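PDB 3GMS: putative NADPH:quinone reductase from Bacillus thuringiensis, which probably reduces quinones with electrons taken from NADPH, within the medium-chain dehydrogenase/reductase superfamily. Local coordinates for residues L30-V35 against G78-R83; V147-A152 against D215-S220; L172-R177 against A191-T196. All coordinates share one frame; numbering follows the deposited sequence.

Contact 1. Residues L30-V35 against G78-R83; sequences LKDNEV and GAFVSR
E34 is joined to G78, and D32 to F80, by backbone hydrogen bonds. G78 N donates to E34 O and F80 N to D32 O, both at 2.8 Å, and each segment folds into a type I turn, K31 to E34 and G78 to V81. K31 N also reaches the E34 carboxylate, bonding to OE1 at 2.7 Å from above its plane. Water 1 accepts from A79 N and donates to L30 O, with a weak bond to D32 OD1.

Close backbone packing explains the glycine: K31 O lies 3.3 Å from G78 CA in a CA-H...O contact, on the side from which other residues carry their side chain, so the bare backbone of glycine suits the place.

The aromatic contact is a CH-pi one. D32 CB sits over one face of the F80 ring, 3.8 Å from its centroid and offset toward the rim, while the carboxylate stacks on the ring with the two planes 23° apart. F80 CG lies beside its own backbone N (chi1 -66°), which swings the ring over D32. Among the apolar groups, the two methyls of a beta-branched residue let V81 touch the N33 and E34 backbone with CG2 and approach V35 CG2 with CG1, at 4.1 Å.

The contact is at the surface, where strands 34-43 and 71-77 run antiparallel in the GroES-like domain. V35 also packs on V74 and V77 and makes backbone bonds to T105 in strand 102-106, and N33 to A107 just beyond that strand's end.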
ATOM      1  N   LEU A  30      -1.764 -26.848 -12.987  1.00 36.92           N
ATOM      2  CA  LEU A  30      -1.153 -26.282 -11.779  1.00 37.62           C
ATOM      3  C   LEU A  30       0.148 -26.992 -11.407  1.00 38.12           C
ATOM      4  O   LEU A  30       0.243 -28.206 -11.546  1.00 37.94           O
ATOM      5  CB  LEU A  30      -2.125 -26.390 -10.604  1.00 37.02           C
ATOM      6  CG  LEU A  30      -3.506 -25.753 -10.736  1.00 37.51           C
ATOM      7  CD1 LEU A  30      -4.223 -25.818  -9.403  1.00 37.24           C
ATOM      8  CD2 LEU A  30      -3.401 -24.312 -11.195  1.00 39.19           C
ATOM      9  N   LYS A  31       1.136 -26.232 -10.926  1.00 38.20           N
ATOM     10  CA  LYS A  31       2.395 -26.807 -10.445  1.00 38.75           C
ATOM     11  C   LYS A  31       2.203 -27.307  -9.022  1.00 38.79           C
ATOM     12  O   LYS A  31       1.215 -26.960  -8.370  1.00 37.49           O
ATOM     13  CB  LYS A  31       3.545 -25.781 -10.529  1.00 39.01           C
ATOM     14  CG  LYS A  31       3.855 -25.281 -11.939  1.00 41.08           C
ATOM     15  CD  LYS A  31       4.529 -23.894 -11.863  1.00 44.59           C
ATOM     16  CE  LYS A  31       4.024 -22.947 -12.967  1.00 48.75           C
ATOM     17  NZ  LYS A  31       4.958 -22.869 -14.122  1.00 50.17           N
ATOM     18  N   ASP A  32       3.152 -28.115  -8.540  1.00 38.98           N
ATOM     19  CA  ASP A  32       2.995 -28.809  -7.256  1.00 39.66           C
ATOM     20  C   ASP A  32       2.605 -27.978  -6.030  1.00 39.12           C
ATOM     21  O   ASP A  32       1.825 -28.460  -5.198  1.00 39.51           O
ATOM     22  CB  ASP A  32       4.249 -29.634  -6.914  1.00 40.56           C
ATOM     23  CG  ASP A  32       4.505 -30.762  -7.898  1.00 43.31           C
ATOM     24  OD1 ASP A  32       3.516 -31.373  -8.368  1.00 45.20           O
ATOM     25  OD2 ASP A  32       5.704 -31.040  -8.173  1.00 46.40           O
ATOM     26  N   ASN A  33       3.161 -26.771  -5.881  1.00 37.75           N
ATOM     27  CA  ASN A  33       2.878 -25.972  -4.676  1.00 37.20           C
ATOM     28  C   ASN A  33       1.969 -24.757  -4.951  1.00 35.18           C
ATOM     29  O   ASN A  33       1.891 -23.852  -4.119  1.00 35.08           O
ATOM     30  CB  ASN A  33       4.173 -25.530  -3.954  1.00 37.64           C
ATOM     31  CG  ASN A  33       3.970 -25.298  -2.423  1.00 42.53           C
ATOM     32  OD1 ASN A  33       3.252 -26.057  -1.741  1.00 47.26           O
ATOM     33  ND2 ASN A  33       4.607 -24.244  -1.886  1.00 45.81           N
ATOM     34  N   GLU A  34       1.262 -24.774  -6.079  1.00 33.84           N
ATOM     35  CA  GLU A  34       0.437 -23.617  -6.504  1.00 32.55           C
ATOM     36  C   GLU A  34      -1.002 -23.666  -5.999  1.00 30.73           C
ATOM     37  O   GLU A  34      -1.580 -24.742  -5.799  1.00 30.35           O
ATOM     38  CB  GLU A  34       0.374 -23.510  -8.022  1.00 32.92           C
ATOM     39  CG  GLU A  34       1.641 -23.069  -8.711  1.00 35.95           C
ATOM     40  CD  GLU A  34       1.418 -22.731 -10.183  1.00 38.58           C
ATOM     41  OE1 GLU A  34       0.759 -23.511 -10.924  1.00 35.18           O
ATOM     42  OE2 GLU A  34       1.919 -21.671 -10.595  1.00 39.75           O
ATOM     43  N   VAL A  35      -1.580 -22.478  -5.813  1.00 27.98           N
ATOM     44  CA  VAL A  35      -2.981 -22.352  -5.412  1.00 26.67           C
ATOM     45  C   VAL A  35      -3.639 -21.530  -6.534  1.00 26.25           C
ATOM     46  O   VAL A  35      -3.035 -20.582  -7.005  1.00 25.70           O
ATOM     47  CB  VAL A  35      -3.088 -21.680  -4.012  1.00 26.38           C
ATOM     48  CG1 VAL A  35      -4.540 -21.402  -3.637  1.00 27.15           C
ATOM     49  CG2 VAL A  35      -2.420 -22.607  -2.955  1.00 25.61           C
ATOM     50  N   GLY A  78      -2.369 -27.388  -6.380  1.00 33.71           N
ATOM     51  CA  GLY A  78      -1.421 -28.343  -6.941  1.00 35.20           C
ATOM     52  C   GLY A  78      -1.162 -29.536  -6.029  1.00 36.39           C
ATOM     53  O   GLY A  78      -1.602 -29.572  -4.878  1.00 35.94           O
ATOM     54  N   ALA A  79      -0.427 -30.509  -6.559  1.00 38.51           N
ATOM     55  CA  ALA A  79      -0.276 -31.834  -5.912  1.00 40.36           C
ATOM     56  C   ALA A  79       0.141 -31.837  -4.441  1.00 41.12           C
ATOM     57  O   ALA A  79      -0.292 -32.703  -3.679  1.00 41.83           O
ATOM     58  CB  ALA A  79       0.662 -32.747  -6.750  1.00 40.39           C
ATOM     59  N   PHE A  80       0.980 -30.888  -4.036  1.00 42.01           N
ATOM     60  CA  PHE A  80       1.548 -30.907  -2.683  1.00 42.87           C
ATOM     61  C   PHE A  80       0.767 -30.079  -1.672  1.00 42.22           C
ATOM     62  O   PHE A  80       1.184 -29.963  -0.518  1.00 42.78           O
ATOM     63  CB  PHE A  80       3.001 -30.398  -2.682  1.00 43.38           C
ATOM     64  CG  PHE A  80       3.971 -31.275  -3.427  1.00 46.79           C
ATOM     65  CD1 PHE A  80       3.614 -32.558  -3.853  1.00 49.30           C
ATOM     66  CD2 PHE A  80       5.274 -30.825  -3.668  1.00 49.53           C
ATOM     67  CE1 PHE A  80       4.537 -33.371  -4.534  1.00 50.58           C
ATOM     68  CE2 PHE A  80       6.203 -31.629  -4.348  1.00 50.46           C
ATOM     69  CZ  PHE A  80       5.834 -32.902  -4.777  1.00 50.51           C
ATOM     70  N   VAL A  81      -0.347 -29.494  -2.105  1.00 41.02           N
ATOM     71  CA  VAL A  81      -1.113 -28.573  -1.274  1.00 40.25           C
ATOM     72  C   VAL A  81      -2.347 -29.274  -0.724  1.00 40.48           C
ATOM     73  O   VAL A  81      -2.972 -30.089  -1.419  1.00 39.97           O
ATOM     74  CB  VAL A  81      -1.590 -27.322  -2.089  1.00 39.69           C
ATOM     75  CG1 VAL A  81      -2.318 -26.337  -1.181  1.00 39.64           C
ATOM     76  CG2 VAL A  81      -0.421 -26.654  -2.797  1.00 39.72           C
ATOM     77  N   SER A  82      -2.702 -28.933   0.512  1.00 41.13           N
ATOM     78  CA  SER A  82      -3.908 -29.453   1.150  1.00 42.12           C
ATOM     79  C   SER A  82      -5.171 -29.045   0.388  1.00 42.32           C
ATOM     80  O   SER A  82      -5.391 -27.849   0.116  1.00 41.95           O
ATOM     81  CB  SER A  82      -3.984 -28.973   2.591  1.00 42.20           C
ATOM     82  OG  SER A  82      -5.181 -29.431   3.180  1.00 46.13           O
ATOM     83  N   ARG A  83      -6.004 -30.036   0.055  1.00 41.50           N
ATOM     84  CA  ARG A  83      -7.188 -29.772  -0.755  1.00 41.43           C
ATOM     85  C   ARG A  83      -8.328 -29.165   0.062  1.00 40.88           C
ATOM     86  O   ARG A  83      -9.318 -28.723  -0.509  1.00 40.00           O
ATOM     87  CB  ARG A  83      -7.615 -31.006  -1.559  1.00 41.42           C
ATOM     88  CG  ARG A  83      -6.591 -31.402  -2.642  1.00 43.03           C
ATOM     89  CD  ARG A  83      -7.118 -32.439  -3.631  1.00 45.23           C
ATOM     90  NE  ARG A  83      -8.237 -31.953  -4.446  1.00 44.81           N
ATOM     91  CZ  ARG A  83      -8.118 -31.249  -5.570  1.00 47.20           C
ATOM     92  NH1 ARG A  83      -6.925 -30.911  -6.053  1.00 47.19           N
ATOM     93  NH2 ARG A  83      -9.206 -30.869  -6.222  1.00 47.96           N
TER
HETATM   94  O   HOH W   1       0.347 -30.286  -9.302  1.00 38.33           O

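Contact 2. Residues V147-A152 against D215-S220; sequences VLLVNA and DAAIDS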
ATOM      1  N   VAL A 147       7.508  11.034  18.232  1.00 27.87           N
ATOM      2  CA  VAL A 147       6.846  11.932  17.307  1.00 26.75           C
ATOM      3  C   VAL A 147       7.187  11.562  15.854  1.00 26.28           C
ATOM      4  O   VAL A 147       8.354  11.652  15.431  1.00 25.61           O
ATOM      5  CB  VAL A 147       7.244  13.334  17.587  1.00 27.28           C
ATOM      6  CG1 VAL A 147       6.494  14.270  16.700  1.00 27.75           C
ATOM      7  CG2 VAL A 147       6.985  13.628  19.054  1.00 28.57           C
ATOM      8  N   LEU A 148       6.155  11.127  15.113  1.00 24.59           N
ATOM      9  CA  LEU A 148       6.294  10.699  13.707  1.00 23.59           C
ATOM     10  C   LEU A 148       5.685  11.759  12.789  1.00 23.44           C
ATOM     11  O   LEU A 148       4.553  12.216  13.057  1.00 24.85           O
ATOM     12  CB  LEU A 148       5.569   9.353  13.495  1.00 23.51           C
ATOM     13  CG  LEU A 148       5.574   8.865  12.043  1.00 23.75           C
ATOM     14  CD1 LEU A 148       6.998   8.503  11.676  1.00 25.89           C
ATOM     15  CD2 LEU A 148       4.636   7.655  11.870  1.00 21.86           C
ATOM     16  N   LEU A 149       6.426  12.171  11.763  1.00 22.83           N
ATOM     17  CA  LEU A 149       5.903  13.009  10.667  1.00 23.38           C
ATOM     18  C   LEU A 149       5.578  12.108   9.470  1.00 24.11           C
ATOM     19  O   LEU A 149       6.399  11.247   9.096  1.00 23.84           O
ATOM     20  CB  LEU A 149       6.947  14.003  10.200  1.00 22.99           C
ATOM     21  CG  LEU A 149       7.615  14.879  11.294  1.00 23.65           C
ATOM     22  CD1 LEU A 149       8.604  15.846  10.681  1.00 23.65           C
ATOM     23  CD2 LEU A 149       6.541  15.655  12.097  1.00 25.59           C
ATOM     24  N   VAL A 150       4.414  12.331   8.854  1.00 23.79           N
ATOM     25  CA  VAL A 150       4.042  11.613   7.617  1.00 22.96           C
ATOM     26  C   VAL A 150       3.472  12.632   6.635  1.00 23.11           C
ATOM     27  O   VAL A 150       2.441  13.262   6.926  1.00 24.82           O
ATOM     28  CB  VAL A 150       2.998  10.525   7.893  1.00 23.50           C
ATOM     29  CG1 VAL A 150       2.622   9.797   6.551  1.00 23.46           C
ATOM     30  CG2 VAL A 150       3.535   9.488   8.918  1.00 19.98           C
ATOM     31  N   ASN A 151       4.122  12.811   5.501  1.00 22.28           N
ATOM     32  CA  ASN A 151       3.547  13.672   4.476  1.00 22.72           C
ATOM     33  C   ASN A 151       2.641  12.926   3.489  1.00 23.97           C
ATOM     34  O   ASN A 151       2.500  11.689   3.556  1.00 23.30           O
ATOM     35  CB  ASN A 151       4.622  14.543   3.784  1.00 23.40           C
ATOM     36  CG  ASN A 151       5.619  13.731   2.938  1.00 23.23           C
ATOM     37  OD1 ASN A 151       5.386  12.590   2.661  1.00 25.75           O
ATOM     38  ND2 ASN A 151       6.723  14.349   2.535  1.00 25.00           N
ATOM     39  N   ALA A 152       2.045  13.666   2.552  1.00 24.86           N
ATOM     40  CA  ALA A 152       0.948  13.127   1.715  1.00 25.15           C
ATOM     41  C   ALA A 152      -0.049  12.319   2.569  1.00 24.97           C
ATOM     42  O   ALA A 152      -0.515  11.243   2.172  1.00 24.02           O
ATOM     43  CB  ALA A 152       1.529  12.275   0.537  1.00 24.81           C
ATOM     44  N   ASP A 215      10.975  12.732  15.963  1.00 26.02           N
ATOM     45  CA  ASP A 215      11.805  11.549  16.091  1.00 26.59           C
ATOM     46  C   ASP A 215      12.000  10.801  14.787  1.00 26.44           C
ATOM     47  O   ASP A 215      13.081  10.270  14.556  1.00 25.71           O
ATOM     48  CB  ASP A 215      11.253  10.612  17.136  1.00 26.08           C
ATOM     49  CG  ASP A 215      11.212  11.250  18.511  1.00 30.07           C
ATOM     50  OD1 ASP A 215      12.302  11.523  19.068  1.00 31.75           O
ATOM     51  OD2 ASP A 215      10.105  11.525  19.003  1.00 30.21           O
ATOM     52  N   ALA A 216      10.957  10.759  13.952  1.00 25.53           N
ATOM     53  CA  ALA A 216      11.005  10.014  12.697  1.00 24.79           C
ATOM     54  C   ALA A 216      10.109  10.678  11.655  1.00 25.09           C
ATOM     55  O   ALA A 216       9.184  11.450  12.005  1.00 24.64           O
ATOM     56  CB  ALA A 216      10.590   8.570  12.923  1.00 24.35           C
ATOM     57  N   ALA A 217      10.385  10.418  10.383  1.00 23.05           N
ATOM     58  CA  ALA A 217       9.574  10.971   9.305  1.00 23.51           C
ATOM     59  C   ALA A 217       9.438   9.968   8.171  1.00 24.23           C
ATOM     60  O   ALA A 217      10.387   9.209   7.890  1.00 24.41           O
ATOM     61  CB  ALA A 217      10.147  12.255   8.778  1.00 23.45           C
ATOM     62  N   ILE A 218       8.250   9.949   7.570  1.00 23.97           N
ATOM     63  CA  ILE A 218       7.979   9.076   6.414  1.00 22.97           C
ATOM     64  C   ILE A 218       7.582   9.970   5.263  1.00 23.99           C
ATOM     65  O   ILE A 218       6.548  10.654   5.327  1.00 23.32           O
ATOM     66  CB  ILE A 218       6.916   7.987   6.755  1.00 23.53           C
ATOM     67  CG1 ILE A 218       7.467   7.111   7.894  1.00 23.20           C
ATOM     68  CG2 ILE A 218       6.590   7.143   5.479  1.00 23.51           C
ATOM     69  CD1 ILE A 218       6.607   5.910   8.293  1.00 27.06           C
ATOM     70  N   ASP A 219       8.437   9.968   4.241  1.00 22.36           N
ATOM     71  CA  ASP A 219       8.264  10.780   3.033  1.00 23.42           C
ATOM     72  C   ASP A 219       7.738   9.946   1.852  1.00 24.33           C
ATOM     73  O   ASP A 219       8.335   8.915   1.489  1.00 24.06           O
ATOM     74  CB  ASP A 219       9.603  11.431   2.709  1.00 23.51           C
ATOM     75  CG  ASP A 219       9.610  12.211   1.387  1.00 25.35           C
ATOM     76  OD1 ASP A 219       8.613  12.861   1.026  1.00 26.91           O
ATOM     77  OD2 ASP A 219      10.672  12.201   0.731  1.00 27.83           O
ATOM     78  N   SER A 220       6.628  10.413   1.290  1.00 24.84           N
ATOM     79  CA  SER A 220       6.014   9.838   0.094  1.00 25.21           C
ATOM     80  C   SER A 220       6.252  10.704  -1.142  1.00 26.37           C
ATOM     81  O   SER A 220       5.951  10.284  -2.254  1.00 27.38           O
ATOM     82  CB  SER A 220       4.492   9.688   0.296  1.00 24.70           C
ATOM     83  OG  SER A 220       4.237   8.742   1.307  1.00 26.07           O
TER
HETATM   84  O   HOH W   2       4.425   9.830   3.700  1.00 26.36           O
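N151 holds on to D219 and S220 through its side-chain amide. From CB, chi1 of 67° sets CG between the backbone N and the carbonyl carbon, turning the amide toward 215-220; CG lies 3.7 Å from D219 OD1. At the tip, OD1 accepts from S220 N at 2.9 Å, on a lone pair in the carbonyl plane. ND2 donates to D219 OD1 at 2.8 Å, nearly straight (176°) and in the amide plane, while the carboxylate is turned steeply against it and met on its anti side. An amide suits this place because it can accept and donate at once. D219 OD1 also receives I221 N and G222 N, and three N-H groups on this buried oxygen would be expected to stabilise the negative charge.

At the other end D215 OD2 takes V147 N at 2.8 Å through its anti lone pair, while OD1 forms a salt bridge with R234. Between these ends the strands pair in parallel, and L148 CD1 rests on A216 CB at 3.8 Å, the small alanine making room for leucine.

Two parallel strands from the middle of a Rossmann fold meet here; 147-150 leads into the glycine-rich loop that in relatives receives the dinucleotide phosphates.

Contact 3. Residues L172-R177 against A191-T196; sequences LIAVTR and AYVIDT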
ATOM      1  N   LEU A 172       1.364  11.238  16.107  1.00 25.91           N
ATOM      2  CA  LEU A 172       1.462  11.533  14.688  1.00 25.58           C
ATOM      3  C   LEU A 172       1.212  12.980  14.355  1.00 25.48           C
ATOM      4  O   LEU A 172       0.167  13.548  14.684  1.00 25.64           O
ATOM      5  CB  LEU A 172       0.496  10.656  13.852  1.00 25.53           C
ATOM      6  CG  LEU A 172       0.394  11.071  12.377  1.00 25.17           C
ATOM      7  CD1 LEU A 172       1.632  10.617  11.581  1.00 23.27           C
ATOM      8  CD2 LEU A 172      -0.865  10.501  11.729  1.00 27.81           C
ATOM      9  N   ILE A 173       2.177  13.573  13.682  1.00 25.30           N
ATOM     10  CA  ILE A 173       1.950  14.823  13.020  1.00 25.72           C
ATOM     11  C   ILE A 173       1.744  14.589  11.522  1.00 26.01           C
ATOM     12  O   ILE A 173       2.687  14.316  10.750  1.00 25.88           O
ATOM     13  CB  ILE A 173       3.092  15.870  13.334  1.00 25.46           C
ATOM     14  CG1 ILE A 173       3.205  16.122  14.848  1.00 25.64           C
ATOM     15  CG2 ILE A 173       2.855  17.168  12.487  1.00 25.83           C
ATOM     16  CD1 ILE A 173       4.524  16.805  15.300  1.00 26.40           C
ATOM     17  N   ALA A 174       0.476  14.685  11.102  1.00 26.88           N
ATOM     18  CA  ALA A 174       0.108  14.567   9.690  1.00 27.29           C
ATOM     19  C   ALA A 174       0.457  15.820   8.927  1.00 28.21           C
ATOM     20  O   ALA A 174       0.129  16.938   9.374  1.00 29.16           O
ATOM     21  CB  ALA A 174      -1.413  14.297   9.548  1.00 26.72           C
ATOM     22  N   VAL A 175       1.113  15.641   7.793  1.00 27.10           N
ATOM     23  CA  VAL A 175       1.419  16.731   6.860  1.00 27.98           C
ATOM     24  C   VAL A 175       0.658  16.505   5.564  1.00 28.75           C
ATOM     25  O   VAL A 175       0.836  15.475   4.899  1.00 28.47           O
ATOM     26  CB  VAL A 175       2.955  16.835   6.585  1.00 27.61           C
ATOM     27  CG1 VAL A 175       3.282  17.993   5.646  1.00 29.50           C
ATOM     28  CG2 VAL A 175       3.713  16.968   7.884  1.00 27.90           C
ATOM     29  N   THR A 176      -0.180  17.475   5.197  1.00 30.02           N
ATOM     30  CA  THR A 176      -1.071  17.366   4.051  1.00 31.91           C
ATOM     31  C   THR A 176      -0.914  18.576   3.125  1.00 33.44           C
ATOM     32  O   THR A 176      -0.448  19.659   3.556  1.00 33.75           O
ATOM     33  CB  THR A 176      -2.564  17.297   4.488  1.00 32.48           C
ATOM     34  OG1 THR A 176      -2.903  18.494   5.214  1.00 32.96           O
ATOM     35  CG2 THR A 176      -2.857  16.076   5.360  1.00 32.06           C
ATOM     36  N   ARG A 177      -1.313  18.397   1.865  1.00 34.79           N
ATOM     37  CA  ARG A 177      -1.252  19.452   0.849  1.00 37.09           C
ATOM     38  C   ARG A 177      -2.415  20.436   0.948  1.00 37.30           C
ATOM     39  O   ARG A 177      -2.374  21.503   0.324  1.00 37.63           O
ATOM     40  CB  ARG A 177      -1.316  18.835  -0.559  1.00 37.95           C
ATOM     41  CG  ARG A 177       0.012  18.681  -1.270  1.00 42.81           C
ATOM     42  CD  ARG A 177       0.749  17.404  -0.835  1.00 47.57           C
ATOM     43  NE  ARG A 177      -0.026  16.165  -0.990  1.00 50.72           N
ATOM     44  CZ  ARG A 177      -0.128  15.466  -2.121  1.00 52.50           C
ATOM     45  NH1 ARG A 177       0.483  15.882  -3.223  1.00 54.30           N
ATOM     46  NH2 ARG A 177      -0.851  14.348  -2.152  1.00 52.86           N
ATOM     47  N   ALA A 191      -2.476  13.520  15.962  1.00 29.57           N
ATOM     48  CA  ALA A 191      -2.322  14.544  17.014  1.00 29.88           C
ATOM     49  C   ALA A 191      -2.438  15.984  16.485  1.00 30.14           C
ATOM     50  O   ALA A 191      -2.870  16.903  17.225  1.00 30.99           O
ATOM     51  CB  ALA A 191      -0.994  14.336  17.759  1.00 30.61           C
ATOM     52  N   TYR A 192      -2.049  16.191  15.235  1.00 28.28           N
ATOM     53  CA  TYR A 192      -2.078  17.494  14.595  1.00 28.23           C
ATOM     54  C   TYR A 192      -2.014  17.289  13.087  1.00 28.44           C
ATOM     55  O   TYR A 192      -1.433  16.309  12.604  1.00 28.35           O
ATOM     56  CB  TYR A 192      -0.855  18.310  15.038  1.00 28.93           C
ATOM     57  CG  TYR A 192      -1.005  19.799  14.796  1.00 29.58           C
ATOM     58  CD1 TYR A 192      -1.597  20.620  15.759  1.00 32.43           C
ATOM     59  CD2 TYR A 192      -0.581  20.377  13.591  1.00 30.51           C
ATOM     60  CE1 TYR A 192      -1.739  21.998  15.531  1.00 33.56           C
ATOM     61  CE2 TYR A 192      -0.723  21.751  13.349  1.00 31.04           C
ATOM     62  CZ  TYR A 192      -1.301  22.547  14.331  1.00 34.58           C
ATOM     63  OH  TYR A 192      -1.438  23.903  14.090  1.00 36.93           O
ATOM     64  N   VAL A 193      -2.577  18.215  12.331  1.00 28.14           N
ATOM     65  CA  VAL A 193      -2.494  18.151  10.900  1.00 28.37           C
ATOM     66  C   VAL A 193      -1.909  19.447  10.426  1.00 29.38           C
ATOM     67  O   VAL A 193      -2.470  20.522  10.668  1.00 30.14           O
ATOM     68  CB  VAL A 193      -3.874  17.868  10.219  1.00 27.97           C
ATOM     69  CG1 VAL A 193      -3.766  17.933   8.692  1.00 28.55           C
ATOM     70  CG2 VAL A 193      -4.441  16.544  10.692  1.00 27.42           C
ATOM     71  N   ILE A 194      -0.756  19.354   9.787  1.00 29.12           N
ATOM     72  CA  ILE A 194      -0.153  20.512   9.127  1.00 30.73           C
ATOM     73  C   ILE A 194      -0.548  20.600   7.664  1.00 31.87           C
ATOM     74  O   ILE A 194      -0.112  19.796   6.809  1.00 31.31           O
ATOM     75  CB  ILE A 194       1.405  20.535   9.257  1.00 30.65           C
ATOM     76  CG1 ILE A 194       1.845  20.300  10.714  1.00 28.45           C
ATOM     77  CG2 ILE A 194       1.967  21.818   8.625  1.00 29.67           C
ATOM     78  CD1 ILE A 194       3.404  20.327  10.933  1.00 25.83           C
ATOM     79  N   ASP A 195      -1.357  21.614   7.369  1.00 32.55           N
ATOM     80  CA  ASP A 195      -1.811  21.841   6.019  1.00 34.83           C
ATOM     81  C   ASP A 195      -0.857  22.836   5.421  1.00 35.46           C
ATOM     82  O   ASP A 195      -0.875  24.012   5.802  1.00 36.00           O
ATOM     83  CB  ASP A 195      -3.262  22.368   6.047  1.00 35.72           C
ATOM     84  CG  ASP A 195      -3.772  22.823   4.683  1.00 36.44           C
ATOM     85  OD1 ASP A 195      -3.040  22.818   3.674  1.00 35.09           O
ATOM     86  OD2 ASP A 195      -4.959  23.201   4.628  1.00 41.39           O
ATOM     87  N   THR A 196      -0.003  22.362   4.514  1.00 36.13           N
ATOM     88  CA  THR A 196       1.076  23.168   3.958  1.00 36.71           C
ATOM     89  C   THR A 196       0.634  24.209   2.923  1.00 37.84           C
ATOM     90  O   THR A 196       1.444  25.009   2.483  1.00 37.82           O
ATOM     91  CB  THR A 196       2.258  22.315   3.395  1.00 36.97           C
ATOM     92  OG1 THR A 196       1.785  21.428   2.389  1.00 36.06           O
ATOM     93  CG2 THR A 196       2.947  21.515   4.498  1.00 36.21           C
TER
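The D195 carboxylate lies near the R177 carbonyl, OD1 3.7 Å from R177 O, two acceptors that only pass close by; OD1 is hydrogen-bonded to S197 OG. The other flat group, the Y192 ring, leads away from 172-177, and this side chain packs on L208 of helix 201-208. D195 and Y192 stand on strand 192-195, outermost in the parallel Rossmann sheet, and the two strands belong to one beta-alpha-beta unit whose crossover carries helix 182-188.

On one face of the sheet, A174 CB faces V193 CG2 at 3.9 Å, and the T176 side chain crosses V193 at about a right angle, OG1 lying 3.6 Å from V193 CG1. L185 of the crossover helix covers A174, T176 and V193, and the small alanine leaves room for that leucine. T176 OG1 takes the position between its backbone N and carbonyl carbon (chi1 60°), where it bonds to N178 O, just beyond the strand end; threonine suits the spot because its methyl can pack while its hydroxyl turns to the chain.

The face carrying I173, V175 and I194 is largely aliphatic and is packed by helix 201-208. I173 CG2 meets I194 CD1 at 3.6 Å, and V175 CG1 lies across T196 CG2 at 3.7 Å. Branched side chains suit both strands, since they fill the layer between sheet and helix, and I194 is touched by T204 and V205.

Parallel backbone bonding runs the whole length. It starts with A191 N on L172 O, continues through I194 N on A174 O at 2.6 Å, and finishes with T196 N on T176 O, 2.9 Å long and almost straight at 175°.

In the fold
Contact 1 comes first along the chain and stands apart, in the GroES-like domain at the surface. Its centre is 42 Å from that of contact 2 and 47 Å from that of contact 3, across the chain's centre from both. Contact 3 is nested within the loop that contact 2 closes, and their centres are only 10 Å apart. Both lie in the six-stranded parallel sheet, where strand 171-176 runs between 192-195 and 147-150 and is bonded to both. Together contacts 2 and 3 therefore stitch four adjacent strands of the probable dinucleotide-binding domain, while contact 1 joins two turns at the surface of the other domain, in keeping with the two-domain build of this family.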